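Side-chain contacts in putative iron-regulated protein A (Parabacteroides distasonis ATCC 8503, PDB 4ECG), which binds calcium ions and, as an imelysin-like member of the M75 peptidase family, may act in iron-related physiology or as a metallopeptidase: residues A37-D41 against E42-P46; Q90-A93 against F94-G97; S294-N297 against A298-G302. All blocks are in the same frame, centred on the assembly; numbering follows the deposited sequence.

Contact 1. Residues A37-D41 against E42-P46; sequences ATFVD and EVALP
Thr38 and Glu42 meet one helical turn apart: the Glu42 N-H bonds to Thr38 O at 2.8 Å, while the methyl CG2 of Thr38 lies 4.0 Å from Glu42 CG. The methyl reaches there because it stands anti to the backbone N, and OG1, beside that N, is left to Ser313 and the backbone of Ala34. At Phe39 the regular spacing breaks. Phe39 O accepts the N-H of Val43 at 2.9 Å, from a point 36° out of the carbonyl plane. The N-H of Ala44 reaches the same Phe39 O on a straighter path. This is a wider pi-type turn within the long helix 29-68. The Phe39 and Val43 side chains cross at about a right angle, Phe39 CD1 3.9 Å from Val43 CB. The single methyl of Ala44 is short enough to lie against CE2 and CZ of Phe39. Val40 keeps the widened step, Val40 O accepting from Leu45 N at 3.1 Å. The two side chains touch through Val40 CG1 and Leu45 CD1, and both lean on helix 208-214, a natural place for branched apolar groups. Asp41 turns its carboxylate to Lys213 in a salt bridge. Asp41 O instead faces Pro46 CG at 3.1 Å, since proline has no N-H to offer, and the helix is kinked there.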
ATOM      1  N   ALA A  37     -11.391 -17.788  -3.409  1.00 52.78           N
ATOM      2  CA  ALA A  37     -12.677 -17.123  -3.684  1.00 54.28           C
ATOM      3  C   ALA A  37     -12.979 -16.066  -2.627  1.00 52.34           C
ATOM      4  O   ALA A  37     -13.240 -14.924  -2.952  1.00 53.92           O
ATOM      5  CB  ALA A  37     -13.842 -18.141  -3.833  1.00 52.43           C
ATOM      6  N   THR A  38     -12.889 -16.422  -1.357  1.00 53.20           N
ATOM      7  CA  THR A  38     -13.209 -15.467  -0.290  1.00 52.03           C
ATOM      8  C   THR A  38     -12.207 -14.301  -0.273  1.00 54.74           C
ATOM      9  O   THR A  38     -12.558 -13.152   0.011  1.00 54.94           O
ATOM     10  CB  THR A  38     -13.093 -16.153   1.067  1.00 53.46           C
ATOM     11  OG1 THR A  38     -13.993 -17.289   1.140  1.00 53.99           O
ATOM     12  CG2 THR A  38     -13.320 -15.156   2.188  1.00 49.22           C
ATOM     13  N   PHE A  39     -10.939 -14.590  -0.569  1.00 54.97           N
ATOM     14  CA  PHE A  39      -9.960 -13.517  -0.695  1.00 52.31           C
ATOM     15  C   PHE A  39     -10.403 -12.506  -1.776  1.00 54.71           C
ATOM     16  O   PHE A  39     -10.457 -11.312  -1.509  1.00 51.65           O
ATOM     17  CB  PHE A  39      -8.535 -14.040  -1.002  1.00 52.67           C
ATOM     18  CG  PHE A  39      -7.622 -12.951  -1.473  1.00 50.04           C
ATOM     19  CD1 PHE A  39      -7.105 -12.038  -0.574  1.00 46.77           C
ATOM     20  CD2 PHE A  39      -7.373 -12.782  -2.814  1.00 49.51           C
ATOM     21  CE1 PHE A  39      -6.312 -10.989  -1.002  1.00 49.17           C
ATOM     22  CE2 PHE A  39      -6.585 -11.741  -3.257  1.00 48.51           C
ATOM     23  CZ  PHE A  39      -6.066 -10.837  -2.344  1.00 49.57           C
ATOM     24  N   VAL A  40     -10.719 -13.002  -2.985  1.00 58.68           N
ATOM     25  CA  VAL A  40     -11.090 -12.162  -4.124  1.00 53.72           C
ATOM     26  C   VAL A  40     -12.374 -11.387  -3.844  1.00 56.94           C
ATOM     27  O   VAL A  40     -12.433 -10.211  -4.168  1.00 55.06           O
ATOM     28  CB  VAL A  40     -11.242 -12.953  -5.441  1.00 53.31           C
ATOM     29  CG1 VAL A  40     -11.807 -12.063  -6.557  1.00 52.22           C
ATOM     30  CG2 VAL A  40      -9.905 -13.572  -5.858  1.00 56.11           C
ATOM     31  N   ASP A  41     -13.380 -12.021  -3.224  1.00 57.22           N
ATOM     32  CA  ASP A  41     -14.720 -11.405  -3.082  1.00 59.04           C
ATOM     33  C   ASP A  41     -14.881 -10.585  -1.794  1.00 58.62           C
ATOM     34  O   ASP A  41     -15.655  -9.637  -1.754  1.00 57.47           O
ATOM     35  CB  ASP A  41     -15.834 -12.467  -3.153  1.00 62.60           C
ATOM     36  CG  ASP A  41     -15.971 -13.130  -4.561  1.00 67.32           C
ATOM     37  OD1 ASP A  41     -15.656 -12.486  -5.594  1.00 70.72           O
ATOM     38  OD2 ASP A  41     -16.430 -14.303  -4.624  1.00 68.74           O
ATOM     39  N   GLU A  42     -14.142 -10.935  -0.751  1.00 56.07           N
ATOM     40  CA  GLU A  42     -14.267 -10.261   0.538  1.00 57.02           C
ATOM     41  C   GLU A  42     -13.037  -9.408   0.947  1.00 54.50           C
ATOM     42  O   GLU A  42     -13.146  -8.621   1.910  1.00 53.64           O
ATOM     43  CB  GLU A  42     -14.573 -11.311   1.623  1.00 61.81           C
ATOM     44  CG  GLU A  42     -15.826 -12.173   1.351  1.00 65.92           C
ATOM     45  CD  GLU A  42     -17.124 -11.353   1.237  1.00 74.60           C
ATOM     46  OE1 GLU A  42     -17.320 -10.354   1.991  1.00 80.39           O
ATOM     47  OE2 GLU A  42     -17.999 -11.706   0.407  1.00 82.70           O
ATOM     48  N   VAL A  43     -11.871  -9.581   0.281  1.00 50.94           N
ATOM     49  CA  VAL A  43     -10.693  -8.738   0.564  1.00 51.90           C
ATOM     50  C   VAL A  43     -10.330  -7.820  -0.640  1.00 50.93           C
ATOM     51  O   VAL A  43     -10.507  -6.621  -0.548  1.00 51.53           O
ATOM     52  CB  VAL A  43      -9.477  -9.512   1.111  1.00 50.10           C
ATOM     53  CG1 VAL A  43      -8.384  -8.513   1.453  1.00 50.15           C
ATOM     54  CG2 VAL A  43      -9.841 -10.262   2.373  1.00 50.55           C
ATOM     55  N   ALA A  44      -9.921  -8.383  -1.776  1.00 49.82           N
ATOM     56  CA  ALA A  44      -9.488  -7.602  -2.956  1.00 47.47           C
ATOM     57  C   ALA A  44     -10.576  -6.683  -3.506  1.00 49.04           C
ATOM     58  O   ALA A  44     -10.467  -5.467  -3.391  1.00 52.74           O
ATOM     59  CB  ALA A  44      -8.975  -8.537  -4.083  1.00 44.82           C
ATOM     60  N   LEU A  45     -11.605  -7.259  -4.132  1.00 50.25           N
ATOM     61  CA  LEU A  45     -12.597  -6.468  -4.853  1.00 55.26           C
ATOM     62  C   LEU A  45     -13.226  -5.387  -3.941  1.00 54.87           C
ATOM     63  O   LEU A  45     -13.351  -4.254  -4.363  1.00 57.05           O
ATOM     64  CB  LEU A  45     -13.687  -7.344  -5.522  1.00 57.64           C
ATOM     65  CG  LEU A  45     -13.394  -8.036  -6.863  1.00 54.98           C
ATOM     66  CD1 LEU A  45     -14.551  -8.948  -7.296  1.00 57.67           C
ATOM     67  CD2 LEU A  45     -13.131  -7.009  -7.947  1.00 54.60           C
ATOM     68  N   PRO A  46     -13.594  -5.710  -2.686  1.00 56.54           N
ATOM     69  CA  PRO A  46     -14.142  -4.624  -1.821  1.00 54.43           C
ATOM     70  C   PRO A  46     -13.130  -3.545  -1.422  1.00 52.86           C
ATOM     71  O   PRO A  46     -13.474  -2.394  -1.370  1.00 57.89           O
ATOM     72  CB  PRO A  46     -14.640  -5.365  -0.592  1.00 56.22           C
ATOM     73  CG  PRO A  46     -14.842  -6.764  -1.028  1.00 55.82           C
ATOM     74  CD  PRO A  46     -13.795  -7.029  -2.077  1.00 58.36           C
TER

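Contact 2. Residues Q90-A93 against F94-G97; sequences QSEA and FLFG. With CA (calcium ion), chain F.
The loop between helix 71-89 and helix 98-101 carries the calcium ligand Glu92, and it doubles back in a beta turn that lays Phe94 over Ser91. The turn is closed by the N-H of Phe94, which reaches Ser91 O at 3.1 Å from well above the carbonyl plane, 51° out of it. Phe94 CG sits between its backbone N and carbonyl carbon (chi1 44°), and this less common torsion folds the ring back along the turn. Ser91 O then lies 3.5 Å above the plane of the Phe94 ring, over its centre, and Ser91 CA makes a CH-pi contact 3.9 Å from the Phe94 centroid. Ser91 CB adds a touch at Phe94 CE2, 3.7 Å away; so small a residue lets the ring come close, and its OG bonds to Trp88 O. From the turn's second position the extended Glu92 chain puts OE2 2.8 Å from the calcium ion, with Asp109 supplying the other protein atom in this model. Beyond the turn, Leu95 CD1 rests 3.9 Å from Glu92 O. Phe94 packs on Val43 and Thr47 of helix 29-68, Ala93 on Met239 and Ile242 of helix 239-259, and Gln90 on Val293 of helix 284-300.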
ATOM      1  N   GLN A  90      -4.081  -0.320   2.521  1.00 42.83           N
ATOM      2  CA  GLN A  90      -4.660  -1.594   2.923  1.00 44.48           C
ATOM      3  C   GLN A  90      -4.693  -2.608   1.787  1.00 50.14           C
ATOM      4  O   GLN A  90      -5.175  -3.734   1.971  1.00 45.68           O
ATOM      5  CB  GLN A  90      -6.050  -1.404   3.560  1.00 46.03           C
ATOM      6  CG  GLN A  90      -5.943  -0.696   4.910  1.00 48.29           C
ATOM      7  CD  GLN A  90      -7.210  -0.695   5.738  1.00 49.24           C
ATOM      8  OE1 GLN A  90      -8.261  -1.072   5.284  1.00 45.92           O
ATOM      9  NE2 GLN A  90      -7.095  -0.236   6.958  1.00 45.68           N
ATOM     10  N   SER A  91      -4.112  -2.258   0.631  1.00 51.32           N
ATOM     11  CA  SER A  91      -4.133  -3.160  -0.516  1.00 48.73           C
ATOM     12  C   SER A  91      -2.761  -3.601  -0.938  1.00 44.80           C
ATOM     13  O   SER A  91      -2.626  -4.326  -1.926  1.00 48.14           O
ATOM     14  CB  SER A  91      -4.847  -2.503  -1.697  1.00 48.20           C
ATOM     15  OG  SER A  91      -3.981  -1.655  -2.402  1.00 46.80           O
ATOM     16  N   GLU A  92      -1.742  -3.213  -0.183  1.00 43.89           N
ATOM     17  CA  GLU A  92      -0.372  -3.513  -0.569  1.00 43.36           C
ATOM     18  C   GLU A  92       0.042  -4.956  -0.311  1.00 46.75           C
ATOM     19  O   GLU A  92       1.138  -5.356  -0.761  1.00 45.88           O
ATOM     20  CB  GLU A  92       0.630  -2.514   0.016  1.00 48.11           C
ATOM     21  CG  GLU A  92       0.545  -1.141  -0.678  1.00 61.05           C
ATOM     22  CD  GLU A  92       1.774  -0.235  -0.513  1.00 68.33           C
ATOM     23  OE1 GLU A  92       2.915  -0.745  -0.410  1.00 71.65           O
ATOM     24  OE2 GLU A  92       1.575   1.012  -0.535  1.00 79.55           O
ATOM     25  N   ALA A  93      -0.811  -5.745   0.358  1.00 42.68           N
ATOM     26  CA  ALA A  93      -0.528  -7.193   0.507  1.00 44.27           C
ATOM     27  C   ALA A  93      -0.903  -7.940  -0.771  1.00 46.91           C
ATOM     28  O   ALA A  93      -0.580  -9.119  -0.907  1.00 45.94           O
ATOM     29  CB  ALA A  93      -1.253  -7.803   1.712  1.00 43.05           C
ATOM     30  N   PHE A  94      -1.575  -7.241  -1.700  1.00 44.85           N
ATOM     31  CA  PHE A  94      -1.930  -7.810  -2.975  1.00 46.84           C
ATOM     32  C   PHE A  94      -1.708  -6.864  -4.181  1.00 49.88           C
ATOM     33  O   PHE A  94      -2.634  -6.470  -4.902  1.00 52.31           O
ATOM     34  CB  PHE A  94      -3.358  -8.367  -2.936  1.00 47.71           C
ATOM     35  CG  PHE A  94      -4.367  -7.481  -2.281  1.00 45.36           C
ATOM     36  CD1 PHE A  94      -4.557  -7.521  -0.924  1.00 46.33           C
ATOM     37  CD2 PHE A  94      -5.168  -6.650  -3.029  1.00 46.46           C
ATOM     38  CE1 PHE A  94      -5.555  -6.742  -0.318  1.00 46.49           C
ATOM     39  CE2 PHE A  94      -6.126  -5.879  -2.442  1.00 44.17           C
ATOM     40  CZ  PHE A  94      -6.333  -5.923  -1.080  1.00 43.66           C
ATOM     41  N   LEU A  95      -0.439  -6.537  -4.400  1.00 49.56           N
ATOM     42  CA  LEU A  95      -0.032  -5.705  -5.525  1.00 48.18           C
ATOM     43  C   LEU A  95       0.133  -6.563  -6.767  1.00 48.91           C
ATOM     44  O   LEU A  95       0.355  -6.031  -7.872  1.00 52.44           O
ATOM     45  CB  LEU A  95       1.287  -4.997  -5.230  1.00 46.89           C
ATOM     46  CG  LEU A  95       1.154  -3.799  -4.311  1.00 51.16           C
ATOM     47  CD1 LEU A  95       2.554  -3.475  -3.809  1.00 51.09           C
ATOM     48  CD2 LEU A  95       0.473  -2.644  -5.071  1.00 46.15           C
ATOM     49  N   PHE A  96       0.035  -7.879  -6.608  1.00 46.16           N
ATOM     50  CA  PHE A  96       0.008  -8.756  -7.788  1.00 47.76           C
ATOM     51  C   PHE A  96      -1.219  -8.481  -8.609  1.00 46.78           C
ATOM     52  O   PHE A  96      -2.157  -7.890  -8.118  1.00 48.67           O
ATOM     53  CB  PHE A  96       0.097 -10.234  -7.443  1.00 45.04           C
ATOM     54  CG  PHE A  96      -0.857 -10.687  -6.409  1.00 45.51           C
ATOM     55  CD1 PHE A  96      -2.133 -11.053  -6.741  1.00 46.96           C
ATOM     56  CD2 PHE A  96      -0.462 -10.783  -5.070  1.00 49.79           C
ATOM     57  CE1 PHE A  96      -3.013 -11.545  -5.774  1.00 48.64           C
ATOM     58  CE2 PHE A  96      -1.340 -11.233  -4.087  1.00 49.81           C
ATOM     59  CZ  PHE A  96      -2.617 -11.632  -4.442  1.00 50.72           C
ATOM     60  N   GLY A  97      -1.211  -8.925  -9.859  1.00 49.72           N
ATOM     61  CA  GLY A  97      -2.370  -8.724 -10.704  1.00 48.02           C
ATOM     62  C   GLY A  97      -2.342  -7.341 -11.312  1.00 45.18           C
ATOM     63  O   GLY A  97      -1.332  -6.922 -11.822  1.00 44.00           O
TER
HETATM   64 CA    CA F 504       3.219   3.187  -0.888  1.00 93.49          CA

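Contact 3. Residues S294-N297 against A298-G302; sequences SIKN and AYFGG
The ring of Phe300 meets Lys296 at its edge: Lys296 CG lies in the ring plane, 3.7 Å from Phe300 CD2, the two side chains crossing at a slant. One face of the same ring has Tyr299 CD2 above it by 3.8 Å, offset toward the rim, and Phe300 CZ in turn stands in plane at the edge of the Tyr299 ring. Outside the segments, the ring of His316 also meets that of Phe300, their planes at about 55°. Lys296 comes to this place with CG anti to its own N (chi1 -170°) and the chain straight beyond it, so that the methylenes serve the ring while NZ carries on to a salt bridge with Asp335. A serine in place of Phe300 would probably leave the Lys296 stem without its ring edge and open a gap beside Tyr299 and His316. Tyr299 sends its OH to Asp327; an aromatic with a polar end suits this position among the apolar side chains of helix 324-343. Along the backbone, Ala298 N bonds to Ser294 O at 3.1 Å, and Phe300 N to Lys296 O at 3.1 Å, the ordinary helical pattern. It ends at Asn297, whose O receives Gly302 N at 3.1 Å in the carbonyl plane and, more weakly, Gly301 N at 2.8 Å. The side-chain OD1 of Asn297 accepts from Asp304 N, gripping the chain just after the turn. Gly301 has a left-handed backbone (phi 79°), easily adopted by a residue without a side chain. The bond from Gly302 back to Asn297, five residues apart, round such a glycine resembles the Schellman ending of a helix, here the C terminus of helix 284-300.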
ATOM      1  N   SER A 294      -3.462  -4.767   5.721  1.00 42.06           N
ATOM      2  CA  SER A 294      -3.644  -5.504   4.483  1.00 44.39           C
ATOM      3  C   SER A 294      -3.313  -6.986   4.647  1.00 49.04           C
ATOM      4  O   SER A 294      -4.061  -7.836   4.142  1.00 50.26           O
ATOM      5  CB  SER A 294      -2.763  -4.909   3.368  1.00 43.13           C
ATOM      6  OG  SER A 294      -3.104  -5.437   2.116  1.00 43.89           O
ATOM      7  N   ILE A 295      -2.224  -7.297   5.363  1.00 47.82           N
ATOM      8  CA  ILE A 295      -1.866  -8.712   5.615  1.00 50.57           C
ATOM      9  C   ILE A 295      -2.949  -9.420   6.455  1.00 49.41           C
ATOM     10  O   ILE A 295      -3.336 -10.567   6.207  1.00 54.40           O
ATOM     11  CB  ILE A 295      -0.506  -8.842   6.352  1.00 48.95           C
ATOM     12  CG1 ILE A 295       0.649  -8.285   5.515  1.00 48.33           C
ATOM     13  CG2 ILE A 295      -0.245 -10.278   6.716  1.00 48.05           C
ATOM     14  CD1 ILE A 295       1.981  -8.252   6.235  1.00 47.58           C
ATOM     15  N   LYS A 296      -3.401  -8.696   7.461  1.00 47.91           N
ATOM     16  CA  LYS A 296      -4.319  -9.167   8.464  1.00 47.79           C
ATOM     17  C   LYS A 296      -5.642  -9.505   7.835  1.00 49.68           C
ATOM     18  O   LYS A 296      -6.193 -10.562   8.080  1.00 54.37           O
ATOM     19  CB  LYS A 296      -4.488  -8.115   9.567  1.00 43.44           C
ATOM     20  CG  LYS A 296      -5.245  -8.609  10.783  1.00 46.31           C
ATOM     21  CD  LYS A 296      -5.268  -7.581  11.912  1.00 45.11           C
ATOM     22  CE  LYS A 296      -6.062  -8.055  13.104  1.00 48.44           C
ATOM     23  NZ  LYS A 296      -6.238  -6.979  14.117  1.00 49.10           N
ATOM     24  N   ASN A 297      -6.123  -8.614   6.999  1.00 50.05           N
ATOM     25  CA  ASN A 297      -7.349  -8.830   6.229  1.00 49.64           C
ATOM     26  C   ASN A 297      -7.231 -10.038   5.374  1.00 47.33           C
ATOM     27  O   ASN A 297      -8.173 -10.824   5.293  1.00 52.59           O
ATOM     28  CB  ASN A 297      -7.600  -7.607   5.321  1.00 49.91           C
ATOM     29  CG  ASN A 297      -8.044  -6.365   6.098  1.00 51.01           C
ATOM     30  OD1 ASN A 297      -8.335  -6.402   7.338  1.00 48.88           O
ATOM     31  ND2 ASN A 297      -8.108  -5.241   5.370  1.00 49.08           N
ATOM     32  N   ALA A 298      -6.080 -10.150   4.690  1.00 47.54           N
ATOM     33  CA  ALA A 298      -5.788 -11.277   3.798  1.00 47.62           C
ATOM     34  C   ALA A 298      -5.815 -12.615   4.548  1.00 51.28           C
ATOM     35  O   ALA A 298      -6.313 -13.593   4.002  1.00 56.92           O
ATOM     36  CB  ALA A 298      -4.407 -11.131   3.122  1.00 45.12           C
ATOM     37  N   TYR A 299      -5.237 -12.653   5.756  1.00 46.36           N
ATOM     38  CA  TYR A 299      -5.000 -13.889   6.475  1.00 46.69           C
ATOM     39  C   TYR A 299      -6.317 -14.373   7.083  1.00 51.89           C
ATOM     40  O   TYR A 299      -6.556 -15.574   7.171  1.00 53.18           O
ATOM     41  CB  TYR A 299      -3.957 -13.658   7.598  1.00 45.80           C
ATOM     42  CG  TYR A 299      -3.494 -14.887   8.352  1.00 49.34           C
ATOM     43  CD1 TYR A 299      -2.719 -15.833   7.739  1.00 50.00           C
ATOM     44  CD2 TYR A 299      -3.840 -15.105   9.699  1.00 54.60           C
ATOM     45  CE1 TYR A 299      -2.337 -16.971   8.411  1.00 50.92           C
ATOM     46  CE2 TYR A 299      -3.437 -16.243  10.383  1.00 52.32           C
ATOM     47  CZ  TYR A 299      -2.670 -17.164   9.724  1.00 53.03           C
ATOM     48  OH  TYR A 299      -2.230 -18.324  10.348  1.00 55.37           O
ATOM     49  N   PHE A 300      -7.128 -13.428   7.570  1.00 50.97           N
ATOM     50  CA  PHE A 300      -8.384 -13.765   8.231  1.00 51.91           C
ATOM     51  C   PHE A 300      -9.556 -13.728   7.256  1.00 52.06           C
ATOM     52  O   PHE A 300     -10.656 -14.042   7.625  1.00 56.25           O
ATOM     53  CB  PHE A 300      -8.647 -12.837   9.454  1.00 50.01           C
ATOM     54  CG  PHE A 300      -7.652 -13.010  10.575  1.00 49.79           C
ATOM     55  CD1 PHE A 300      -7.567 -14.192  11.262  1.00 51.34           C
ATOM     56  CD2 PHE A 300      -6.764 -12.015  10.906  1.00 51.49           C
ATOM     57  CE1 PHE A 300      -6.630 -14.371  12.287  1.00 50.93           C
ATOM     58  CE2 PHE A 300      -5.842 -12.166  11.922  1.00 49.64           C
ATOM     59  CZ  PHE A 300      -5.769 -13.363  12.608  1.00 52.39           C
ATOM     60  N   GLY A 301      -9.338 -13.316   6.018  1.00 53.78           N
ATOM     61  CA  GLY A 301     -10.365 -13.495   4.999  1.00 54.52           C
ATOM     62  C   GLY A 301     -11.512 -12.515   4.988  1.00 54.00           C
ATOM     63  O   GLY A 301     -12.584 -12.852   4.534  1.00 59.32           O
ATOM     64  N   GLY A 302     -11.279 -11.294   5.459  1.00 53.68           N
ATOM     65  CA  GLY A 302     -12.246 -10.197   5.311  1.00 54.82           C
ATOM     66  C   GLY A 302     -11.643  -8.865   5.748  1.00 54.65           C
ATOM     67  O   GLY A 302     -10.673  -8.841   6.492  1.00 55.70           O
TER

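How the contacts relate
Each of the three contacts is local, and they follow one another along the chain without nesting or crossing. Contact 1 closes helical turns within helix 29-68, contact 2 a tight turn in the loop after helix 71-89, and contact 3 the last turns of helix 284-300, so none spans a long loop. In space they converge. Phe94 of contact 2 meets Phe39 edge to face and also packs on Ala44, fastening the loop to the first helix. Val43 CG2 lies 3.4 Å from Asn297 O, so contact 1 also abuts the helix end of contact 3. Ser294 OG of contact 3 lies 2.9 Å from Ala93 N, a probable hydrogen bond that joins helix 284-300 to the calcium-binding loop.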